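Local structure of prophenoloxidase b (Marsupenaeus japonicus, 3WKY) at residues Tyr16-Glu20 / Val137-Arg141; Glu65-Phe70 / Thr265-Trp271; Leu419-Val425 / His652-Met656; Asn493-Lys499 / Asp536-Gly541. The protein carries a type 3 copper centre and, once activated, probably hydroxylates monophenols and oxidises o-diphenols, as other phenoloxidases do. All coordinates share one frame; numbering follows the deposited sequence. Where two conformers were deposited one is given.

How the contacts relate
The four contacts form two pairs on opposite sides of the chain's centre. Contacts 1 and 2 have centres 11 Å apart and touch: Y19 OH lies 3.2 Å from G266 N, a probable hydrogen bond, and R141 packs on W271. Their segments alternate along the chain. A sodium ion sits in contact 2, and the side chain of F70 is about 12 Å from the Cu2-O2 cluster. Contacts 3 and 4 lie in the Ig-like domain with centres 13 Å apart. I423 packs on N493 and K499, and both contacts meet the sugar on N422. Contacts 1 and 3 are about 51 Å apart between centres.

Contact 1: residues Tyr16-Glu20 / Val137-Arg141; sequences YLPYE and VLPDR
The Y19 ring meets D140 and R141 at its edge, where OD2 and NH1 both lie near the ring plane. Y19 OH lies at the edge of the R141 guanidinium, and D140 OD1 lies in its plane. L138 CD1 covers one guanidinium face, 4.2 Å above the plane of R141. A type I beta turn, L17 to E20, between helices 9-12 and 22-29 here meets a short 3-10 segment, 139-141, before helix 145-160 in the copper-containing hemocyanin domain. The hydroxyl joins them. Y19 OH donates to D140 OD2 at 2.7 Å, from above the carboxylate plane, and ring and carboxylate planes stand 62° apart. The bond from R141 NH1 to Y19 OH, 3.0 Å, is weak and bent. Within the second segment R141 NH1 and D140 OD1 make a salt bridge of 2.8 Å on the syn lone pair. D140 has CG between its backbone N and carbonyl carbon (chi1 67°), which turns the carboxylate to both partners. R141 NE also makes a salt bridge to E385, so one guanidinium holds two carboxylates. Helix 109-122 supplies L113 against P18, V137 and L138. P18 CG completes the join, 3.5 Å from V137 O and 3.9 Å from L138 CD2.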
loop_
_atom_site.group_PDB
_atom_site.type_symbol
_atom_site.label_atom_id
_atom_site.label_comp_id
_atom_site.label_asym_id
_atom_site.label_seq_id
_atom_site.Cartn_x
_atom_site.Cartn_y
_atom_site.Cartn_z
ATOM N N TYR A 16 -12.464 38.291 -36.005
ATOM C CA TYR A 16 -12.980 37.250 -36.902
ATOM C C TYR A 16 -11.910 36.382 -37.574
ATOM O O TYR A 16 -10.759 36.794 -37.713
ATOM C CB TYR A 16 -13.900 37.863 -37.961
ATOM C CG TYR A 16 -15.184 38.404 -37.385
ATOM C CD1 TYR A 16 -15.557 38.105 -36.080
ATOM C CD2 TYR A 16 -16.025 39.208 -38.140
ATOM C CE1 TYR A 16 -16.729 38.596 -35.538
ATOM C CE2 TYR A 16 -17.205 39.703 -37.605
ATOM C CZ TYR A 16 -17.548 39.392 -36.301
ATOM O OH TYR A 16 -18.714 39.876 -35.753
ATOM N N LEU A 17 -12.323 35.176 -37.971
ATOM C CA LEU A 17 -11.458 34.199 -38.638
ATOM C C LEU A 17 -10.039 34.153 -38.059
ATOM O O LEU A 17 -9.070 34.368 -38.783
ATOM C CB LEU A 17 -11.404 34.495 -40.146
ATOM C CG LEU A 17 -12.753 34.608 -40.863
ATOM C CD1 LEU A 17 -12.549 34.874 -42.358
ATOM C CD2 LEU A 17 -13.618 33.369 -40.656
ATOM N N PRO A 18 -9.915 33.880 -36.744
ATOM C CA PRO A 18 -8.608 34.016 -36.087
ATOM C C PRO A 18 -7.556 33.004 -36.549
ATOM O O PRO A 18 -6.368 33.233 -36.312
ATOM C CB PRO A 18 -8.941 33.820 -34.595
ATOM C CG PRO A 18 -10.210 33.033 -34.584
ATOM C CD PRO A 18 -10.979 33.491 -35.796
ATOM N N TYR A 19 -7.971 31.913 -37.188
ATOM C CA TYR A 19 -7.001 30.931 -37.673
ATOM C C TYR A 19 -6.590 31.191 -39.121
ATOM O O TYR A 19 -5.771 30.456 -39.676
ATOM C CB TYR A 19 -7.555 29.515 -37.562
ATOM C CG TYR A 19 -7.859 29.074 -36.147
ATOM C CD1 TYR A 19 -6.846 28.643 -35.299
ATOM C CD2 TYR A 19 -9.163 29.072 -35.669
ATOM C CE1 TYR A 19 -7.126 28.230 -34.004
ATOM C CE2 TYR A 19 -9.454 28.658 -34.383
ATOM C CZ TYR A 19 -8.431 28.236 -33.556
ATOM O OH TYR A 19 -8.727 27.821 -32.276
ATOM N N GLU A 20 -7.167 32.216 -39.739
ATOM C CA GLU A 20 -6.827 32.529 -41.127
ATOM C C GLU A 20 -5.829 33.673 -41.179
ATOM O O GLU A 20 -5.652 34.392 -40.198
ATOM C CB GLU A 20 -8.081 32.858 -41.939
ATOM C CG GLU A 20 -9.151 31.764 -41.933
ATOM C CD GLU A 20 -8.700 30.474 -42.606
ATOM O OE1 GLU A 20 -7.744 30.516 -43.407
ATOM O OE2 GLU A 20 -9.307 29.414 -42.339
ATOM N N VAL A 137 -16.472 33.422 -32.226
ATOM C CA VAL A 137 -15.086 33.695 -32.601
ATOM C C VAL A 137 -14.229 32.425 -32.522
ATOM O O VAL A 137 -13.419 32.155 -33.407
ATOM C CB VAL A 137 -14.477 34.776 -31.675
ATOM C CG1 VAL A 137 -12.987 34.947 -31.928
ATOM C CG2 VAL A 137 -15.200 36.099 -31.858
ATOM N N LEU A 138 -14.413 31.648 -31.454
ATOM C CA LEU A 138 -13.665 30.398 -31.274
ATOM C C LEU A 138 -14.624 29.244 -31.009
ATOM O O LEU A 138 -14.618 28.674 -29.919
ATOM C CB LEU A 138 -12.679 30.517 -30.100
ATOM C CG LEU A 138 -11.437 31.395 -30.244
ATOM C CD1 LEU A 138 -10.646 31.455 -28.939
ATOM C CD2 LEU A 138 -10.542 30.897 -31.375
ATOM N N PRO A 139 -15.470 28.899 -31.995
ATOM C CA PRO A 139 -16.431 27.826 -31.728
ATOM C C PRO A 139 -15.774 26.490 -31.360
ATOM O O PRO A 139 -16.423 25.694 -30.673
ATOM C CB PRO A 139 -17.217 27.704 -33.050
ATOM C CG PRO A 139 -16.411 28.442 -34.065
ATOM C CD PRO A 139 -15.659 29.494 -33.334
ATOM N N ASP A 140 -14.532 26.266 -31.785
ATOM C CA ASP A 140 -13.831 25.011 -31.488
ATOM C C ASP A 140 -13.655 24.787 -29.980
ATOM O O ASP A 140 -13.444 23.649 -29.547
ATOM C CB ASP A 140 -12.457 24.966 -32.169
ATOM C CG ASP A 140 -11.488 26.000 -31.601
ATOM O OD1 ASP A 140 -10.872 25.745 -30.542
ATOM O OD2 ASP A 140 -11.334 27.079 -32.209
ATOM N N ARG A 141 -13.736 25.863 -29.194
ATOM C CA ARG A 141 -13.577 25.765 -27.740
ATOM C C ARG A 141 -14.820 25.264 -27.028
ATOM O O ARG A 141 -14.746 24.915 -25.847
ATOM C CB ARG A 141 -13.160 27.115 -27.125
ATOM C CG ARG A 141 -11.823 27.673 -27.619
ATOM C CD ARG A 141 -10.615 26.834 -27.190
ATOM N NE ARG A 141 -9.404 27.649 -27.139
ATOM C CZ ARG A 141 -8.573 27.841 -28.167
ATOM N NH1 ARG A 141 -8.815 27.286 -29.351
ATOM N NH2 ARG A 141 -7.501 28.602 -28.014
#

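Contact 2: residues Glu65-Phe70 / Thr265-Trp271; sequences EGIPFF and TGNGQEW. With NA (sodium ion), chain P.
P68 and W271 lie alongside each other and point opposite ways. P68 CG lies 4.1 Å from the centroid of the six-membered ring of W271, an off-centre CH-pi contact 30° off the ring normal. F70 turns its ring edge to W271 CZ3, 4.4 Å from CE1. At the far end N267 points toward G66, with OD1 3.4 Å from G66 CA. A water accepts from G66 N and gives a weak bond to N267 OD1. At chi1 72° the T265 hydroxyl is tucked over its own main chain. There OG1 accepts from N267 N at 3.3 Å in an ST turn, and it binds the sodium ion at 2.8 Å. With an alanine here the sodium would probably lose this ligand, and the ST turn its acceptor for N267 N. The first segment leads into helix 74-89, whose H76 meets I67, F69 and F70. F69 also rests on helix 109-122. G66, P68 and F70, from the all-alpha region, meet the loop between helices 218-239 and 294-310 of the copper-containing domain.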
loop_
_atom_site.group_PDB
_atom_site.type_symbol
_atom_site.label_atom_id
_atom_site.label_comp_id
_atom_site.label_asym_id
_atom_site.label_seq_id
_atom_site.Cartn_x
_atom_site.Cartn_y
_atom_site.Cartn_z
ATOM N N GLU A 65 2.884 30.044 -32.714
ATOM C CA GLU A 65 1.578 29.721 -33.282
ATOM C C GLU A 65 1.286 28.236 -33.079
ATOM O O GLU A 65 2.210 27.432 -32.965
ATOM C CB GLU A 65 1.557 30.050 -34.783
ATOM C CG GLU A 65 0.219 29.789 -35.482
ATOM C CD GLU A 65 0.343 28.864 -36.686
ATOM O OE1 GLU A 65 1.329 28.993 -37.444
ATOM O OE2 GLU A 65 -0.552 28.008 -36.876
ATOM N N GLY A 66 0.012 27.866 -33.040
ATOM C CA GLY A 66 -0.355 26.460 -33.003
ATOM C C GLY A 66 -0.590 25.842 -31.636
ATOM O O GLY A 66 -0.709 24.616 -31.519
ATOM N N ILE A 67 -0.640 26.678 -30.600
ATOM C CA ILE A 67 -0.983 26.214 -29.258
ATOM C C ILE A 67 -1.987 27.195 -28.662
ATOM O O ILE A 67 -2.093 28.333 -29.133
ATOM C CB ILE A 67 0.252 26.106 -28.324
ATOM C CG1 ILE A 67 0.908 27.471 -28.115
ATOM C CG2 ILE A 67 1.265 25.069 -28.853
ATOM C CD1 ILE A 67 2.033 27.459 -27.084
ATOM N N PRO A 68 -2.731 26.760 -27.633
ATOM C CA PRO A 68 -3.672 27.689 -26.994
ATOM C C PRO A 68 -2.971 28.779 -26.187
ATOM O O PRO A 68 -1.765 28.694 -25.938
ATOM C CB PRO A 68 -4.465 26.779 -26.038
ATOM C CG PRO A 68 -4.289 25.391 -26.574
ATOM C CD PRO A 68 -2.899 25.377 -27.147
ATOM N N PHE A 69 -3.731 29.803 -25.786
ATOM C CA PHE A 69 -3.287 30.734 -24.753
ATOM C C PHE A 69 -3.486 30.058 -23.399
ATOM O O PHE A 69 -4.625 29.779 -22.987
ATOM C CB PHE A 69 -4.120 32.030 -24.816
ATOM C CG PHE A 69 -4.023 32.898 -23.585
ATOM C CD1 PHE A 69 -2.794 33.262 -23.058
ATOM C CD2 PHE A 69 -5.182 33.393 -22.977
ATOM C CE1 PHE A 69 -2.710 34.063 -21.929
ATOM C CE2 PHE A 69 -5.106 34.207 -21.855
ATOM C CZ PHE A 69 -3.874 34.543 -21.324
ATOM N N PHE A 70 -2.382 29.792 -22.710
ATOM C CA PHE A 70 -2.433 29.143 -21.409
ATOM C C PHE A 70 -2.437 30.199 -20.314
ATOM O O PHE A 70 -1.385 30.633 -19.828
ATOM C CB PHE A 70 -1.261 28.177 -21.275
ATOM C CG PHE A 70 -1.366 26.997 -22.192
ATOM C CD1 PHE A 70 -2.543 26.266 -22.260
ATOM C CD2 PHE A 70 -0.317 26.651 -23.026
ATOM C CE1 PHE A 70 -2.659 25.184 -23.120
ATOM C CE2 PHE A 70 -0.423 25.571 -23.881
ATOM C CZ PHE A 70 -1.594 24.842 -23.932
ATOM N N THR A 265 -8.550 22.192 -31.361
ATOM C CA THR A 265 -8.398 23.611 -31.735
ATOM C C THR A 265 -8.397 23.772 -33.250
ATOM O O THR A 265 -8.304 22.787 -33.982
ATOM C CB THR A 265 -7.100 24.246 -31.207
ATOM O OG1 THR A 265 -5.971 23.739 -31.940
ATOM C CG2 THR A 265 -6.920 23.983 -29.716
ATOM N N GLY A 266 -8.482 25.019 -33.711
ATOM C CA GLY A 266 -8.528 25.306 -35.133
ATOM C C GLY A 266 -7.220 25.014 -35.837
ATOM O O GLY A 266 -7.161 24.996 -37.070
ATOM N N ASN A 267 -6.165 24.796 -35.059
ATOM C CA ASN A 267 -4.895 24.360 -35.619
ATOM C C ASN A 267 -4.795 22.840 -35.638
ATOM O O ASN A 267 -3.711 22.288 -35.833
ATOM C CB ASN A 267 -3.716 24.955 -34.839
ATOM C CG ASN A 267 -3.654 26.467 -34.932
ATOM O OD1 ASN A 267 -3.602 27.162 -33.914
ATOM N ND2 ASN A 267 -3.659 26.985 -36.153
ATOM N N GLY A 268 -5.924 22.164 -35.428
ATOM C CA GLY A 268 -5.974 20.710 -35.539
ATOM C C GLY A 268 -5.443 19.979 -34.320
ATOM O O GLY A 268 -5.300 18.748 -34.318
ATOM N N GLN A 269 -5.159 20.748 -33.272
ATOM C CA GLN A 269 -4.592 20.210 -32.043
ATOM C C GLN A 269 -5.676 19.772 -31.052
ATOM O O GLN A 269 -6.318 20.622 -30.429
ATOM C CB GLN A 269 -3.709 21.279 -31.404
ATOM C CG GLN A 269 -2.510 21.666 -32.245
ATOM C CD GLN A 269 -1.214 21.099 -31.690
ATOM O OE1 GLN A 269 -0.694 21.586 -30.681
ATOM N NE2 GLN A 269 -0.691 20.060 -32.341
ATOM N N GLU A 270 -5.871 18.460 -30.906
ATOM C CA GLU A 270 -6.849 17.931 -29.950
ATOM C C GLU A 270 -6.373 18.109 -28.507
ATOM O O GLU A 270 -5.230 17.775 -28.197
ATOM C CB GLU A 270 -7.124 16.450 -30.218
ATOM C CG GLU A 270 -7.981 15.806 -29.129
ATOM C CD GLU A 270 -8.549 14.450 -29.506
ATOM O OE1 GLU A 270 -8.341 13.485 -28.732
ATOM O OE2 GLU A 270 -9.224 14.353 -30.556
ATOM N N TRP A 271 -7.238 18.637 -27.636
ATOM C CA TRP A 271 -6.875 18.865 -26.247
ATOM C C TRP A 271 -6.607 17.526 -25.565
ATOM O O TRP A 271 -7.329 16.545 -25.779
ATOM C CB TRP A 271 -8.002 19.584 -25.487
ATOM C CG TRP A 271 -8.204 21.024 -25.909
ATOM C CD1 TRP A 271 -8.866 21.470 -27.020
ATOM C CD2 TRP A 271 -7.741 22.198 -25.217
ATOM N NE1 TRP A 271 -8.830 22.846 -27.069
ATOM C CE2 TRP A 271 -8.157 23.317 -25.973
ATOM C CE3 TRP A 271 -7.025 22.408 -24.032
ATOM C CZ2 TRP A 271 -7.869 24.628 -25.584
ATOM C CZ3 TRP A 271 -6.731 23.706 -23.654
ATOM C CH2 TRP A 271 -7.155 24.804 -24.429
HETATM NA NA NA P . -3.913 25.444 -30.998
HETATM O O HOH W 1 -2.165 30.146 -33.434
#

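Contact 3: residues Leu419-Val425 / His652-Met656; sequences LSGNITV and HPNMM. With NAG (2-acetamido-2-deoxy-beta-D-glucopyranose), chain E.
A type I turn, H652 to M655, offers P653 O to V425 N, a backbone bond of 3.0 Å, where T424 and N654 bring their CA atoms to 4.5 Å. N654 makes the main side-chain bond. Its ND2 donates to L419 O at 3.0 Å and 162°, with the acceptor in the amide plane. With chi1 at 57°, CG is folded back over the main chain, which aims the amide at L419 O. ND2 also bonds to A596 O. G421 fits beside this amide, since a CB on it would clash with N654 ND2. L419 spreads over two partners: CD1 is 3.5 Å from H652 NE2, and CD2 is 4.0 Å from M655 CE. V425 CG1 packs on M656 CB at 3.6 Å. N422, which carries the N-linked sugar, points away from the turn. Helix 645-650 covers L419 and M655 through F648, whose O binds H652 ND1. Strand 424-432 edges a three-stranded sheet, and strand 655-664 runs between 445-456 and 588-598 in the larger one, so the contact joins the two sheets of the Ig-like domain.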
loop_
_atom_site.group_PDB
_atom_site.type_symbol
_atom_site.label_atom_id
_atom_site.label_comp_id
_atom_site.label_asym_id
_atom_site.label_seq_id
_atom_site.Cartn_x
_atom_site.Cartn_y
_atom_site.Cartn_z
ATOM N N LEU A 419 -24.599 45.485 11.849
ATOM C CA LEU A 419 -25.733 44.826 11.196
ATOM C C LEU A 419 -27.024 45.647 11.300
ATOM O O LEU A 419 -28.019 45.319 10.666
ATOM C CB LEU A 419 -26.002 43.450 11.807
ATOM C CG LEU A 419 -24.894 42.411 11.616
ATOM C CD1 LEU A 419 -25.251 41.143 12.383
ATOM C CD2 LEU A 419 -24.721 42.116 10.133
ATOM N N SER A 420 -26.987 46.690 12.115
ATOM C CA SER A 420 -28.195 47.479 12.368
ATOM C C SER A 420 -28.550 48.360 11.170
ATOM O O SER A 420 -27.704 48.696 10.346
ATOM C CB SER A 420 -28.027 48.332 13.625
ATOM O OG SER A 420 -27.013 49.302 13.440
ATOM N N GLY A 421 -29.829 48.715 11.067
ATOM C CA GLY A 421 -30.291 49.537 9.957
ATOM C C GLY A 421 -31.559 50.294 10.320
ATOM O O GLY A 421 -32.310 49.857 11.191
ATOM N N ASN A 422 -31.805 51.414 9.643
ATOM C CA ASN A 422 -32.987 52.231 9.930
ATOM C C ASN A 422 -34.258 51.692 9.271
ATOM O O ASN A 422 -35.371 52.008 9.698
ATOM C CB ASN A 422 -32.747 53.682 9.486
ATOM C CG ASN A 422 -31.800 54.432 10.409
ATOM O OD1 ASN A 422 -32.092 54.625 11.586
ATOM N ND2 ASN A 422 -30.668 54.866 9.875
ATOM N N ILE A 423 -34.103 50.886 8.221
ATOM C CA ILE A 423 -35.252 50.400 7.457
ATOM C C ILE A 423 -35.675 49.011 7.928
ATOM O O ILE A 423 -34.827 48.156 8.163
ATOM C CB ILE A 423 -34.941 50.376 5.948
ATOM C CG1 ILE A 423 -34.608 51.785 5.459
ATOM C CG2 ILE A 423 -36.107 49.819 5.167
ATOM C CD1 ILE A 423 -35.705 52.786 5.730
ATOM N N THR A 424 -36.983 48.802 8.076
ATOM C CA THR A 424 -37.553 47.517 8.471
ATOM C C THR A 424 -38.018 46.770 7.227
ATOM O O THR A 424 -38.654 47.353 6.353
ATOM C CB THR A 424 -38.780 47.717 9.413
ATOM O OG1 THR A 424 -38.338 48.196 10.689
ATOM C CG2 THR A 424 -39.524 46.408 9.615
ATOM N N VAL A 425 -37.693 45.484 7.118
ATOM C CA VAL A 425 -38.231 44.697 6.016
ATOM C C VAL A 425 -39.510 43.991 6.470
ATOM O O VAL A 425 -39.496 43.239 7.451
ATOM C CB VAL A 425 -37.202 43.666 5.494
ATOM C CG1 VAL A 425 -37.810 42.825 4.379
ATOM C CG2 VAL A 425 -35.958 44.381 4.998
ATOM N N HIS A 652 -32.775 40.787 13.664
ATOM C CA HIS A 652 -32.612 42.048 12.933
ATOM C C HIS A 652 -33.836 42.434 12.106
ATOM O O HIS A 652 -34.192 41.746 11.153
ATOM C CB HIS A 652 -31.360 41.967 12.045
ATOM C CG HIS A 652 -30.121 41.609 12.804
ATOM N ND1 HIS A 652 -29.618 40.324 12.848
ATOM C CD2 HIS A 652 -29.309 42.357 13.589
ATOM C CE1 HIS A 652 -28.541 40.303 13.611
ATOM N NE2 HIS A 652 -28.333 41.524 14.076
ATOM N N PRO A 653 -34.500 43.545 12.481
ATOM C CA PRO A 653 -35.703 43.970 11.760
ATOM C C PRO A 653 -35.425 44.333 10.302
ATOM O O PRO A 653 -36.364 44.305 9.498
ATOM C CB PRO A 653 -36.161 45.220 12.534
ATOM C CG PRO A 653 -35.526 45.095 13.881
ATOM C CD PRO A 653 -34.211 44.408 13.642
ATOM N N ASN A 654 -34.173 44.663 9.974
ATOM C CA ASN A 654 -33.802 44.965 8.588
ATOM C C ASN A 654 -33.439 43.722 7.774
ATOM O O ASN A 654 -32.933 43.834 6.653
ATOM C CB ASN A 654 -32.667 45.991 8.511
ATOM C CG ASN A 654 -31.421 45.553 9.262
ATOM O OD1 ASN A 654 -31.502 44.860 10.284
ATOM N ND2 ASN A 654 -30.258 45.966 8.765
ATOM N N MET A 655 -33.702 42.545 8.334
ATOM C CA MET A 655 -33.514 41.306 7.589
ATOM C C MET A 655 -34.785 40.486 7.586
ATOM O O MET A 655 -35.509 40.434 8.593
ATOM C CB MET A 655 -32.394 40.459 8.200
ATOM C CG MET A 655 -31.051 41.130 8.356
ATOM S SD MET A 655 -29.949 39.891 9.122
ATOM C CE MET A 655 -28.519 40.896 9.507
ATOM N N MET A 656 -35.055 39.833 6.462
ATOM C CA MET A 656 -36.179 38.899 6.380
ATOM C C MET A 656 -35.780 37.651 5.602
ATOM O O MET A 656 -35.057 37.734 4.608
ATOM C CB MET A 656 -37.407 39.558 5.739
ATOM C CG MET A 656 -38.596 38.615 5.535
ATOM S SD MET A 656 -40.183 39.508 5.435
ATOM C CE MET A 656 -40.377 40.046 7.139
HETATM C C1 NAG E . -29.979 55.724 10.810
HETATM C C2 NAG E . -28.704 55.085 11.389
HETATM C C3 NAG E . -27.534 56.036 11.677
HETATM C C4 NAG E . -27.589 57.363 10.931
HETATM C C5 NAG E . -29.005 57.894 10.968
HETATM C C6 NAG E . -29.082 59.288 10.353
HETATM C C7 NAG E . -29.350 53.131 12.740
HETATM C C8 NAG E . -30.535 52.796 13.598
HETATM N N2 NAG E . -29.031 54.422 12.644
HETATM O O3 NAG E . -26.329 55.384 11.340
HETATM O O4 NAG E . -26.721 58.297 11.535
HETATM O O5 NAG E . -29.790 56.998 10.224
HETATM O O6 NAG E . -28.533 59.254 9.052
HETATM O O7 NAG E . -28.732 52.225 12.178
HETATM O O HOH W 2 -31.809 47.026 12.690
#

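Contact 4: residues Asn493-Lys499 / Asp536-Gly541; sequences NPTSDFK and DPIAPG. With NAG (2-acetamido-2-deoxy-beta-D-glucopyranose), chain E.
N493 and G541 form an antiparallel hydrogen-bonded pair, with N493 N to G541 O at 2.9 Å and G541 N to N493 O at 2.8 Å. K499 and I538 form a second such pair, in which I538 N reaches K499 O at 2.6 Å. The residues from 494 to 498 loop out between the two pairs.

Side-chain bonds centre on N493, whose CG is anti to the backbone N (chi1 175°). ND2 gives one proton to I538 O at 3.0 Å and the other to D497 O at 2.8 Å. I538 O also accepts from K499 N, and the two donors reach it from opposite faces of its plane. OD1 takes T495 OG1 on a lone pair, 2.7 Å away, and T495 N from above the carbonyl plane. A leucine in place of this asparagine would probably leave D497 O and both T495 donors without these partners and let the loop move.

Apolar contacts gather round F498. One face of the F498 ring takes A539 CA, 3.9 Å from its centroid in a CH-pi contact, and P540 CD. P537 CB touches F498 CD2.

The charged end of K499 turns away, and NZ bonds to O5 of the sugar on N422. N493 OD1 and T495 N make an Asx turn, here where strands 485-493 and 541-548 meet at one end of the three-stranded sheet of the hemocyanin Ig-like domain.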
loop_
_atom_site.group_PDB
_atom_site.type_symbol
_atom_site.label_atom_id
_atom_site.label_comp_id
_atom_site.label_asym_id
_atom_site.label_seq_id
_atom_site.Cartn_x
_atom_site.Cartn_y
_atom_site.Cartn_z
ATOM N N ASN A 493 -39.929 52.749 6.434
ATOM C CA ASN A 493 -39.024 53.746 6.970
ATOM C C ASN A 493 -39.761 54.422 8.115
ATOM O O ASN A 493 -40.681 55.207 7.879
ATOM C CB ASN A 493 -38.668 54.765 5.888
ATOM C CG ASN A 493 -37.822 55.912 6.408
ATOM O OD1 ASN A 493 -37.472 55.972 7.587
ATOM N ND2 ASN A 493 -37.477 56.831 5.513
ATOM N N PRO A 494 -39.375 54.097 9.357
ATOM C CA PRO A 494 -40.054 54.645 10.536
ATOM C C PRO A 494 -39.483 55.988 10.961
ATOM O O PRO A 494 -39.961 56.560 11.937
ATOM C CB PRO A 494 -39.764 53.601 11.612
ATOM C CG PRO A 494 -38.392 53.072 11.236
ATOM C CD PRO A 494 -38.392 53.052 9.716
ATOM N N THR A 495 -38.481 56.489 10.250
ATOM C CA THR A 495 -37.863 57.749 10.632
ATOM C C THR A 495 -38.616 58.943 10.025
ATOM O O THR A 495 -39.608 58.768 9.310
ATOM C CB THR A 495 -36.397 57.818 10.222
ATOM O OG1 THR A 495 -36.305 58.080 8.817
ATOM C CG2 THR A 495 -35.669 56.488 10.564
ATOM N N SER A 496 -38.119 60.148 10.291
ATOM C CA SER A 496 -38.798 61.363 9.847
ATOM C C SER A 496 -38.171 61.956 8.587
ATOM O O SER A 496 -38.591 63.011 8.112
ATOM C CB SER A 496 -38.820 62.407 10.966
ATOM O OG SER A 496 -37.515 62.876 11.252
ATOM N N ASP A 497 -37.166 61.284 8.037
ATOM C CA ASP A 497 -36.611 61.773 6.784
ATOM C C ASP A 497 -36.410 60.665 5.769
ATOM O O ASP A 497 -36.645 59.490 6.058
ATOM C CB ASP A 497 -35.318 62.564 7.003
ATOM C CG ASP A 497 -35.153 63.701 5.999
ATOM O OD1 ASP A 497 -35.785 63.655 4.918
ATOM O OD2 ASP A 497 -34.383 64.640 6.291
ATOM N N PHE A 498 -36.047 61.061 4.552
ATOM C CA PHE A 498 -35.818 60.108 3.479
ATOM C C PHE A 498 -34.571 59.306 3.819
ATOM O O PHE A 498 -33.621 59.844 4.392
ATOM C CB PHE A 498 -35.622 60.831 2.148
ATOM C CG PHE A 498 -36.903 61.248 1.494
ATOM C CD1 PHE A 498 -37.583 62.377 1.927
ATOM C CD2 PHE A 498 -37.436 60.508 0.448
ATOM C CE1 PHE A 498 -38.770 62.760 1.327
ATOM C CE2 PHE A 498 -38.624 60.887 -0.157
ATOM C CZ PHE A 498 -39.294 62.017 0.287
ATOM N N LYS A 499 -34.572 58.025 3.467
ATOM C CA LYS A 499 -33.430 57.170 3.772
ATOM C C LYS A 499 -32.998 56.428 2.516
ATOM O O LYS A 499 -33.841 55.946 1.757
ATOM C CB LYS A 499 -33.791 56.160 4.864
ATOM C CG LYS A 499 -34.044 56.748 6.250
ATOM C CD LYS A 499 -32.765 57.277 6.872
ATOM C CE LYS A 499 -33.014 57.764 8.290
ATOM N NZ LYS A 499 -31.801 58.395 8.873
ATOM N N ASP A 536 -33.804 53.896 -4.813
ATOM C CA ASP A 536 -34.107 55.314 -4.679
ATOM C C ASP A 536 -34.290 55.579 -3.188
ATOM O O ASP A 536 -34.624 54.659 -2.437
ATOM C CB ASP A 536 -35.400 55.659 -5.423
ATOM C CG ASP A 536 -35.293 55.433 -6.920
ATOM O OD1 ASP A 536 -34.216 55.715 -7.489
ATOM O OD2 ASP A 536 -36.288 54.978 -7.524
ATOM N N PRO A 537 -34.061 56.826 -2.749
ATOM C CA PRO A 537 -34.357 57.196 -1.359
ATOM C C PRO A 537 -35.769 56.770 -0.954
ATOM O O PRO A 537 -36.700 56.887 -1.756
ATOM C CB PRO A 537 -34.255 58.722 -1.382
ATOM C CG PRO A 537 -33.260 59.003 -2.460
ATOM C CD PRO A 537 -33.492 57.952 -3.515
ATOM N N ILE A 538 -35.914 56.256 0.264
ATOM C CA ILE A 538 -37.196 55.768 0.751
ATOM C C ILE A 538 -37.845 56.856 1.610
ATOM O O ILE A 538 -37.249 57.314 2.585
ATOM C CB ILE A 538 -37.007 54.492 1.620
ATOM C CG1 ILE A 538 -36.203 53.429 0.860
ATOM C CG2 ILE A 538 -38.344 53.910 2.043
ATOM C CD1 ILE A 538 -36.937 52.853 -0.319
ATOM N N ALA A 539 -39.046 57.276 1.230
ATOM C CA ALA A 539 -39.790 58.275 2.002
ATOM C C ALA A 539 -40.219 57.676 3.330
ATOM O O ALA A 539 -40.409 56.458 3.430
ATOM C CB ALA A 539 -41.016 58.735 1.225
ATOM N N PRO A 540 -40.398 58.529 4.352
ATOM C CA PRO A 540 -40.999 58.045 5.596
ATOM C C PRO A 540 -42.259 57.252 5.285
ATOM O O PRO A 540 -43.022 57.646 4.400
ATOM C CB PRO A 540 -41.339 59.340 6.335
ATOM C CG PRO A 540 -40.245 60.276 5.906
ATOM C CD PRO A 540 -39.980 59.940 4.451
ATOM N N GLY A 541 -42.449 56.128 5.969
ATOM C CA GLY A 541 -43.571 55.252 5.688
ATOM C C GLY A 541 -43.215 54.004 4.891
ATOM O O GLY A 541 -42.042 53.651 4.719
HETATM C C1 NAG E . -29.979 55.724 10.810
HETATM C C2 NAG E . -28.704 55.085 11.389
HETATM C C3 NAG E . -27.534 56.036 11.677
HETATM C C4 NAG E . -27.589 57.363 10.931
HETATM C C5 NAG E . -29.005 57.894 10.968
HETATM C C6 NAG E . -29.082 59.288 10.353
HETATM C C7 NAG E . -29.350 53.131 12.740
HETATM C C8 NAG E . -30.535 52.796 13.598
HETATM N N2 NAG E . -29.031 54.422 12.644
HETATM O O3 NAG E . -26.329 55.384 11.340
HETATM O O4 NAG E . -26.721 58.297 11.535
HETATM O O5 NAG E . -29.790 56.998 10.224
HETATM O O6 NAG E . -28.533 59.254 9.052
HETATM O O7 NAG E . -28.732 52.225 12.178
#